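Apoptosis regulator Bcl-2 homolog (Murid herpesvirus 4, PDB 4MI8) protects infected host cells from apoptosis and inhibits starvation-induced autophagy by binding host Beclin 1, which helps the virus establish latency and chronic infection. Local coordinates at residues I43-E48 with R88-F93; R58-P63 with G96-E101. All coordinates share one frame; numbering follows the deposited sequence.

Contact 1 of 2, residues I43-E48 with R88-F93; sequences ITLTQE and RIVGFF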
loop_
_atom_site.group_PDB
_atom_site.type_symbol
_atom_site.label_atom_id
_atom_site.label_comp_id
_atom_site.label_asym_id
_atom_site.label_seq_id
_atom_site.Cartn_x
_atom_site.Cartn_y
_atom_site.Cartn_z
ATOM N N ILE A 43 6.477 5.265 -0.698
ATOM C CA ILE A 43 7.232 4.207 -1.367
ATOM C C ILE A 43 8.420 3.821 -0.473
ATOM O O ILE A 43 8.672 2.629 -0.281
ATOM C CB ILE A 43 7.821 4.646 -2.705
ATOM C CG1 ILE A 43 6.719 4.923 -3.712
ATOM C CG2 ILE A 43 8.839 3.586 -3.181
ATOM C CD1 ILE A 43 7.166 5.601 -5.003
ATOM N N THR A 44 9.107 4.797 0.120
ATOM C CA THR A 44 10.280 4.494 1.025
ATOM C C THR A 44 9.820 3.624 2.238
ATOM O O THR A 44 10.459 2.649 2.568
ATOM C CB THR A 44 10.870 5.781 1.550
ATOM O OG1 THR A 44 11.291 6.543 0.451
ATOM C CG2 THR A 44 11.946 5.552 2.441
ATOM N N LEU A 45 8.695 3.949 2.893
ATOM C CA LEU A 45 8.217 3.096 4.006
ATOM C C LEU A 45 7.965 1.679 3.471
ATOM O O LEU A 45 8.368 0.675 4.076
ATOM C CB LEU A 45 6.956 3.680 4.681
ATOM C CG LEU A 45 7.261 5.077 5.291
ATOM C CD1 LEU A 45 6.025 5.862 5.742
ATOM C CD2 LEU A 45 8.273 4.919 6.392
ATOM N N THR A 46 7.311 1.566 2.301
ATOM C CA THR A 46 7.048 0.212 1.770
ATOM C C THR A 46 8.317 -0.550 1.492
ATOM O O THR A 46 8.371 -1.755 1.697
ATOM C CB THR A 46 6.085 0.155 0.536
ATOM O OG1 THR A 46 6.669 0.779 -0.614
ATOM C CG2 THR A 46 4.674 0.809 0.805
ATOM N N GLN A 47 9.356 0.125 1.023
ATOM C CA GLN A 47 10.608 -0.559 0.761
ATOM C C GLN A 47 11.229 -1.033 2.047
ATOM O O GLN A 47 11.782 -2.126 2.098
ATOM C CB GLN A 47 11.538 0.348 -0.039
ATOM C CG GLN A 47 11.102 0.477 -1.518
ATOM C CD GLN A 47 11.841 1.580 -2.250
ATOM O OE1 GLN A 47 12.172 2.603 -1.639
ATOM N NE2 GLN A 47 12.079 1.413 -3.578
ATOM N N GLU A 48 11.111 -0.254 3.089
ATOM C CA GLU A 48 11.632 -0.658 4.395
ATOM C C GLU A 48 10.843 -1.854 4.938
ATOM O O GLU A 48 11.408 -2.836 5.470
ATOM C CB GLU A 48 11.447 0.460 5.395
ATOM C CG GLU A 48 12.526 1.469 5.404
ATOM C CD GLU A 48 13.897 0.819 5.666
ATOM O OE1 GLU A 48 14.106 0.283 6.773
ATOM O OE2 GLU A 48 14.778 0.831 4.757
ATOM N N ARG A 88 0.574 -1.195 9.813
ATOM C CA ARG A 88 -0.409 -1.965 9.005
ATOM C C ARG A 88 -0.742 -1.193 7.746
ATOM O O ARG A 88 -0.833 -1.726 6.603
ATOM C CB ARG A 88 -1.674 -2.294 9.813
ATOM C CG ARG A 88 -1.489 -3.152 11.063
ATOM C CD ARG A 88 -0.866 -4.516 10.729
ATOM N NE ARG A 88 -0.611 -5.251 11.978
ATOM C CZ ARG A 88 -1.530 -6.026 12.579
ATOM N NH1 ARG A 88 -2.752 -6.184 12.038
ATOM N NH2 ARG A 88 -1.236 -6.649 13.723
ATOM N N ILE A 89 -0.952 0.097 7.903
ATOM C CA ILE A 89 -1.069 0.910 6.698
ATOM C C ILE A 89 0.124 0.794 5.701
ATOM O O ILE A 89 -0.082 0.704 4.452
ATOM C CB ILE A 89 -1.290 2.357 7.074
ATOM C CG1 ILE A 89 -2.598 2.368 7.925
ATOM C CG2 ILE A 89 -1.332 3.208 5.773
ATOM C CD1 ILE A 89 -3.038 3.719 8.427
ATOM N N VAL A 90 1.364 0.794 6.193
ATOM C CA VAL A 90 2.437 0.702 5.252
ATOM C C VAL A 90 2.371 -0.662 4.534
ATOM O O VAL A 90 2.586 -0.753 3.369
ATOM C CB VAL A 90 3.782 0.786 5.993
ATOM C CG1 VAL A 90 4.942 0.397 5.049
ATOM C CG2 VAL A 90 3.933 2.163 6.629
ATOM N N GLY A 91 2.043 -1.725 5.244
ATOM C CA GLY A 91 1.843 -3.056 4.632
ATOM C C GLY A 91 0.762 -3.041 3.526
ATOM O O GLY A 91 0.925 -3.697 2.463
ATOM N N PHE A 92 -0.360 -2.340 3.799
ATOM C CA PHE A 92 -1.441 -2.125 2.836
ATOM C C PHE A 92 -0.855 -1.504 1.533
ATOM O O PHE A 92 -1.141 -1.925 0.368
ATOM C CB PHE A 92 -2.482 -1.242 3.548
ATOM C CG PHE A 92 -3.448 -0.493 2.634
ATOM C CD1 PHE A 92 -3.117 0.747 2.148
ATOM C CD2 PHE A 92 -4.778 -0.956 2.454
ATOM C CE1 PHE A 92 -4.057 1.502 1.431
ATOM C CE2 PHE A 92 -5.711 -0.220 1.707
ATOM C CZ PHE A 92 -5.345 1.026 1.196
ATOM N N PHE A 93 -0.047 -0.481 1.710
ATOM C CA PHE A 93 0.502 0.131 0.513
ATOM C C PHE A 93 1.475 -0.790 -0.156
ATOM O O PHE A 93 1.632 -0.701 -1.370
ATOM C CB PHE A 93 1.162 1.491 0.836
ATOM C CG PHE A 93 0.166 2.641 0.890
ATOM C CD1 PHE A 93 -0.423 3.123 -0.299
ATOM C CD2 PHE A 93 -0.231 3.219 2.143
ATOM C CE1 PHE A 93 -1.362 4.150 -0.238
ATOM C CE2 PHE A 93 -1.230 4.265 2.190
ATOM C CZ PHE A 93 -1.782 4.720 1.030
#
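Val90 and Thr46 bury the most surface here, with Leu45 next. Val90 points at helix 33-56. Its CG1 lies anti to the backbone N (chi1 168°) and touches both Leu45 O, at 3.6 Å, and Leu45 CB. CG2 joins it at Leu45 CB, 3.9 Å away. The methyl of Thr46 fills the next place along helix 86-103. Its CG2 sits 3.6 Å from Phe93 CB and 3.7 Å from Val90 O. The hydroxyl of Thr46 turns back to its own helix, where OG1 donates to Ile43 O at 2.7 Å. That carbonyl also accepts from Gln47 N, so it serves two donors. No hydrogen bond joins the two segments. The axes of segments 43-48 and 88-93 come within 8.7 Å and cross nearly at right angles, at -96°, which keeps the touching patch short. Around it, the Phe93 ring leads away toward helix 8-23 and meets Phe18 edge-to-face. Leu45 and Val90 each also pack on an aromatic side chain of the bound Beclin 1 peptide. The crossing thus has helix 8-23 on the Phe93 side, helix 68-81 on the Phe92 side and the BH3 peptide against Leu45 and Val90.

Contact 2 of 2, residues R58-P63 with G96-E101; sequences RADYGP and GRYVCE. With SO4 (sulfate ion), chain E.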
loop_
_atom_site.group_PDB
_atom_site.type_symbol
_atom_site.label_atom_id
_atom_site.label_comp_id
_atom_site.label_asym_id
_atom_site.label_seq_id
_atom_site.Cartn_x
_atom_site.Cartn_y
_atom_site.Cartn_z
ATOM N N ARG A 58 11.140 -16.405 2.704
ATOM C CA ARG A 58 11.707 -16.636 1.396
ATOM C C ARG A 58 10.732 -16.371 0.244
ATOM O O ARG A 58 11.121 -15.766 -0.749
ATOM C CB ARG A 58 12.310 -18.046 1.311
ATOM C CG ARG A 58 13.604 -18.030 0.537
ATOM C CD ARG A 58 14.606 -19.038 1.077
ATOM N NE ARG A 58 14.079 -20.416 1.110
ATOM C CZ ARG A 58 13.716 -21.150 0.046
ATOM N NH1 ARG A 58 13.790 -20.664 -1.200
ATOM N NH2 ARG A 58 13.260 -22.390 0.237
ATOM N N ALA A 59 9.488 -16.827 0.334
ATOM C CA ALA A 59 8.560 -16.535 -0.745
ATOM C C ALA A 59 8.114 -15.090 -0.716
ATOM O O ALA A 59 8.031 -14.452 0.342
ATOM C CB ALA A 59 7.354 -17.461 -0.748
ATOM N N ASP A 60 7.827 -14.598 -1.915
ATOM C CA ASP A 60 7.289 -13.296 -2.117
ATOM C C ASP A 60 5.773 -13.394 -2.013
ATOM O O ASP A 60 5.226 -14.451 -1.696
ATOM C CB ASP A 60 7.818 -12.724 -3.428
ATOM C CG ASP A 60 7.168 -13.317 -4.664
ATOM O OD1 ASP A 60 6.099 -13.981 -4.634
ATOM O OD2 ASP A 60 7.730 -13.027 -5.735
ATOM N N TYR A 61 5.113 -12.267 -2.204
ATOM C CA TYR A 61 3.651 -12.188 -2.012
ATOM C C TYR A 61 2.882 -12.854 -3.172
ATOM O O TYR A 61 1.655 -13.011 -3.119
ATOM C CB TYR A 61 3.218 -10.709 -2.061
ATOM C CG TYR A 61 3.803 -9.755 -1.037
ATOM C CD1 TYR A 61 4.392 -10.231 0.163
ATOM C CD2 TYR A 61 3.720 -8.352 -1.237
ATOM C CE1 TYR A 61 4.865 -9.354 1.131
ATOM C CE2 TYR A 61 4.214 -7.470 -0.276
ATOM C CZ TYR A 61 4.790 -7.960 0.893
ATOM O OH TYR A 61 5.293 -7.094 1.858
ATOM N N GLY A 62 3.613 -13.171 -4.239
ATOM C CA GLY A 62 3.045 -13.573 -5.512
ATOM C C GLY A 62 2.287 -14.871 -5.617
ATOM O O GLY A 62 1.678 -15.115 -6.632
ATOM N N PRO A 63 2.362 -15.756 -4.615
ATOM C CA PRO A 63 1.368 -16.820 -4.736
ATOM C C PRO A 63 -0.004 -16.510 -4.106
ATOM O O PRO A 63 -0.962 -17.142 -4.486
ATOM C CB PRO A 63 2.048 -18.017 -4.061
ATOM C CG PRO A 63 3.511 -17.727 -4.137
ATOM C CD PRO A 63 3.558 -16.231 -3.900
ATOM N N GLY A 96 -0.336 -3.110 -2.363
ATOM C CA GLY A 96 -0.728 -2.409 -3.623
ATOM C C GLY A 96 0.499 -2.194 -4.527
ATOM O O GLY A 96 0.381 -2.260 -5.756
ATOM N N ARG A 97 1.676 -1.917 -3.946
ATOM C CA ARG A 97 2.870 -1.747 -4.751
ATOM C C ARG A 97 3.270 -3.037 -5.431
ATOM O O ARG A 97 3.702 -3.005 -6.579
ATOM C CB ARG A 97 4.044 -1.265 -3.913
ATOM C CG ARG A 97 5.314 -1.073 -4.724
ATOM C CD ARG A 97 6.503 -0.442 -3.934
ATOM N NE ARG A 97 6.968 -1.314 -2.850
ATOM C CZ ARG A 97 8.167 -1.933 -2.850
ATOM N NH1 ARG A 97 9.039 -1.757 -3.830
ATOM N NH2 ARG A 97 8.554 -2.674 -1.833
ATOM N N TYR A 98 3.151 -4.169 -4.700
ATOM C CA TYR A 98 3.448 -5.483 -5.258
ATOM C C TYR A 98 2.524 -5.704 -6.464
ATOM O O TYR A 98 3.018 -6.007 -7.543
ATOM C CB TYR A 98 3.200 -6.631 -4.257
ATOM C CG TYR A 98 3.636 -7.988 -4.851
ATOM C CD1 TYR A 98 4.979 -8.395 -4.768
ATOM C CD2 TYR A 98 2.728 -8.846 -5.527
ATOM C CE1 TYR A 98 5.423 -9.602 -5.323
ATOM C CE2 TYR A 98 3.163 -10.069 -6.078
ATOM C CZ TYR A 98 4.521 -10.434 -5.962
ATOM O OH TYR A 98 5.047 -11.611 -6.477
ATOM N N VAL A 99 1.204 -5.606 -6.271
ATOM C CA VAL A 99 0.261 -5.823 -7.364
ATOM C C VAL A 99 0.676 -4.999 -8.618
ATOM O O VAL A 99 0.927 -5.579 -9.689
ATOM C CB VAL A 99 -1.184 -5.489 -6.997
ATOM C CG1 VAL A 99 -2.069 -5.649 -8.240
ATOM C CG2 VAL A 99 -1.659 -6.396 -5.885
ATOM N N CYS A 100 0.823 -3.684 -8.479
ATOM C CA CYS A 100 1.315 -2.872 -9.603
ATOM C C CYS A 100 2.585 -3.414 -10.200
ATOM O O CYS A 100 2.721 -3.410 -11.407
ATOM C CB CYS A 100 1.610 -1.444 -9.224
ATOM S SG CYS A 100 0.125 -0.548 -8.775
ATOM N N GLU A 101 3.547 -3.796 -9.397
ATOM C CA GLU A 101 4.874 -3.974 -9.916
ATOM C C GLU A 101 5.136 -5.380 -10.431
ATOM O O GLU A 101 6.139 -5.618 -11.060
ATOM C CB GLU A 101 5.931 -3.578 -8.879
ATOM C CG GLU A 101 6.167 -2.100 -8.686
ATOM C CD GLU A 101 7.265 -1.777 -7.699
ATOM O OE1 GLU A 101 7.664 -2.610 -6.910
ATOM O OE2 GLU A 101 7.749 -0.670 -7.699
HETATM S S SO4 E . 9.069 -19.332 2.940
HETATM O O1 SO4 E . 8.004 -20.098 3.614
HETATM O O2 SO4 E . 8.349 -18.151 2.408
HETATM O O3 SO4 E . 10.163 -18.939 3.871
HETATM O O4 SO4 E . 9.703 -20.063 1.836
#
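Tyr98 of helix 86-103 reaches across to Tyr61, Gly62 and Asp60 of the loop. Its CG lies anti to the backbone N (chi1 -175°), which sends the ring straight out from the helix. The tight part is at the two tyrosines and Gly62. Tyr61 CB stands over the centre of the Tyr98 ring, 3.8 Å from its centroid and almost on the ring normal, as a CH-pi contact. In return Tyr98 CB meets the edge of the Tyr61 ring, 3.5 Å from Tyr61 CD2. The two side chains slide past each other in opposite directions, with ring planes 57° apart. Tyr98 OH lies close against the loop backbone, 3.0 Å from Gly62 CA. The far end of Tyr61 is fixed separately: its OH is hydrogen-bonded to Asp94, and its ring meets Tyr53 edge-to-face.

The looser side is at exposed Asp60. Tyr98 OH gives a weak hydrogen bond to Asp60 OD2 at 3.1 Å. Carboxylate and ring planes are 69° apart. Asp60 OD1 accepts from Gly62 N at 2.6 Å, from above the carboxylate plane. Farther out, exposed Arg58 and Ala59 have no contact with the helix segment. Their backbone N atoms instead hold a sulfate, probably from the crystallisation liquor, with Ala59 N 2.7 Å from O2 and Arg58 N 3.0 Å from O3. The sulfate is also hydrogen-bonded to the bound peptide.

The Asp60–Gly62 bond forms an Asx turn. This turn shapes the loop between helices 33-56 and 68-81, and the packing of Tyr61 on Tyr98 lays it against helix 86-103 of the helical Bcl-2 fold. Tyr61 also packs on an apolar side chain of the Beclin 1 peptide, so the Tyr61 end of the contact borders the bound BH3 peptide.

Overall arrangement
From the N terminus, the chain first runs through helix 8-23 and then helix 33-56, which carries 43-48. The loop 58-63 follows, leading to helix 68-81. Helix 86-103 then supplies both later segments, 88-93 and 96-101. Contact 1 closes a loop of 39 intervening residues and contact 2 one of 32. The segments alternate along the chain, so the two closures cross rather than nest. Their centres are about 13 Å apart. Arg97 links them, its NE 3.1 Å from Thr46 OG1 in packing contact. Together they tie helix 33-56 and the loop after it to successive parts of helix 86-103, beside the bound peptide.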